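Local coordinates for protein beta-galactosidase (Geobacillus stearothermophilus, PDB 4OIF) that probably hydrolyses terminal non-reducing beta-D-galactose residues in beta-D-galactosides, as a zinc-binding homotrimeric enzyme of glycoside hydrolase family 42, at residues 108-113 / 209-214. Numbering follows the deposited sequence.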
# COMPACT_ATOMS: atom_id res chain seq x y z
N ASN A 108 -12.13 -16.71 6.36
CA ASN A 108 -11.42 -15.55 6.90
C ASN A 108 -12.38 -14.49 7.41
O ASN A 108 -13.60 -14.73 7.46
CB ASN A 108 -10.45 -14.94 5.89
CG ASN A 108 -11.13 -14.38 4.66
OD1 ASN A 108 -12.35 -14.23 4.60
ND2 ASN A 108 -10.33 -14.08 3.65
N ALA A 109 -11.84 -13.34 7.81
CA ALA A 109 -12.66 -12.29 8.40
C ALA A 109 -13.67 -11.75 7.40
O ALA A 109 -14.80 -11.41 7.77
CB ALA A 109 -11.78 -11.17 8.93
N ALA A 110 -13.26 -11.67 6.13
CA ALA A 110 -14.13 -11.19 5.05
C ALA A 110 -15.13 -12.24 4.61
O ALA A 110 -15.79 -12.06 3.59
CB ALA A 110 -13.31 -10.74 3.87
N ARG A 111 -15.21 -13.33 5.36
CA ARG A 111 -16.13 -14.45 5.13
C ARG A 111 -15.82 -15.26 3.84
O ARG A 111 -16.68 -15.98 3.33
CB ARG A 111 -17.58 -13.95 5.12
CG ARG A 111 -17.96 -13.13 6.38
CD ARG A 111 -17.50 -13.80 7.66
NE ARG A 111 -18.32 -13.45 8.82
CZ ARG A 111 -17.91 -12.71 9.84
NH1 ARG A 111 -16.66 -12.23 9.86
NH2 ARG A 111 -18.74 -12.45 10.85
N VAL A 112 -14.59 -15.18 3.36
CA VAL A 112 -14.14 -16.04 2.28
C VAL A 112 -13.66 -17.41 2.81
O VAL A 112 -12.83 -17.49 3.72
CB VAL A 112 -12.99 -15.39 1.49
CG1 VAL A 112 -12.51 -16.32 0.39
CG2 VAL A 112 -13.44 -14.07 0.91
N ARG A 113 -14.20 -18.48 2.24
CA ARG A 113 -13.69 -19.81 2.52
C ARG A 113 -12.37 -20.02 1.78
O ARG A 113 -12.25 -19.76 0.58
CB ARG A 113 -14.70 -20.88 2.11
CG ARG A 113 -14.22 -22.30 2.38
CD ARG A 113 -14.29 -22.64 3.87
NE ARG A 113 -15.67 -22.83 4.31
CZ ARG A 113 -16.03 -23.35 5.49
NH1 ARG A 113 -15.10 -23.76 6.35
NH2 ARG A 113 -17.31 -23.48 5.79
N PRO A 209 -16.32 -9.81 14.28
CA PRO A 209 -16.01 -8.58 13.55
C PRO A 209 -15.52 -8.86 12.13
O PRO A 209 -14.98 -9.93 11.87
CB PRO A 209 -14.90 -7.94 14.39
CG PRO A 209 -14.29 -9.08 15.13
CD PRO A 209 -15.45 -9.96 15.45
N SER A 210 -15.74 -7.91 11.23
CA SER A 210 -15.41 -8.12 9.83
C SER A 210 -15.19 -6.83 9.07
O SER A 210 -15.89 -5.84 9.30
CB SER A 210 -16.52 -8.91 9.14
OG SER A 210 -16.21 -9.08 7.77
N PRO A 211 -14.20 -6.84 8.17
CA PRO A 211 -13.94 -5.72 7.26
C PRO A 211 -15.16 -5.40 6.39
O PRO A 211 -15.26 -4.28 5.87
CB PRO A 211 -12.77 -6.23 6.41
CG PRO A 211 -12.77 -7.73 6.59
CD PRO A 211 -13.21 -7.92 8.01
N ILE A 212 -16.07 -6.35 6.22
CA ILE A 212 -17.27 -6.10 5.42
C ILE A 212 -18.53 -6.14 6.28
O ILE A 212 -19.65 -6.20 5.75
CB ILE A 212 -17.44 -7.11 4.26
CG1 ILE A 212 -17.60 -8.54 4.80
CG2 ILE A 212 -16.30 -7.00 3.27
CD1 ILE A 212 -18.30 -9.49 3.82
N GLY A 213 -18.33 -6.11 7.60
CA GLY A 213 -19.43 -6.09 8.54
C GLY A 213 -19.23 -5.08 9.66
O GLY A 213 -19.30 -3.87 9.47
N GLU A 214 -18.99 -5.59 10.86
CA GLU A 214 -18.84 -4.76 12.04
C GLU A 214 -17.39 -4.76 12.51
O GLU A 214 -16.86 -5.80 12.86
CB GLU A 214 -19.75 -5.26 13.16
CG GLU A 214 -19.73 -4.37 14.38
CD GLU A 214 -20.14 -2.95 14.05
OE1 GLU A 214 -19.24 -2.11 13.79
OE2 GLU A 214 -21.37 -2.69 14.02
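The carbonyl oxygen Ala109 O is gripped from opposite faces of its plane. Ser210 OG donates to it at 2.7 Å, standing 38° above the plane, and Arg111 NH1 comes from the other face at 2.9 Å. The bonds join two type I beta turns, Asn108 to Arg111 and Ser210 to Gly213, in outer loops of the TIM-barrel family region. With chi1 at 178°, Ser210 OG points away from its own backbone N and can also accept from Ile212 N at 3.1 Å, which closes an ST turn. With an alanine here, one face of Ala109 O would probably lose its donor, and Ile212 N its acceptor. The Arg111 chain bends at chi2 (-46°), which brings NH1 back to Ala109 O of its own turn. The guanidinium edge also meets Pro209 O, through a weak bond from NH1 at 3.5 Å, while NH2 bonds Ser208 O. Arg111 also packs on His164, near the cysteine-bound zinc. It touches Leu115 of a second subunit as well, and Val112 packs on Ile212 of the third, placing the contact at the trimer interface. Ala109 CB touches Pro211 CD at 3.7 Å. Ile212 CD1 ends 3.6 Å from Ala110 O.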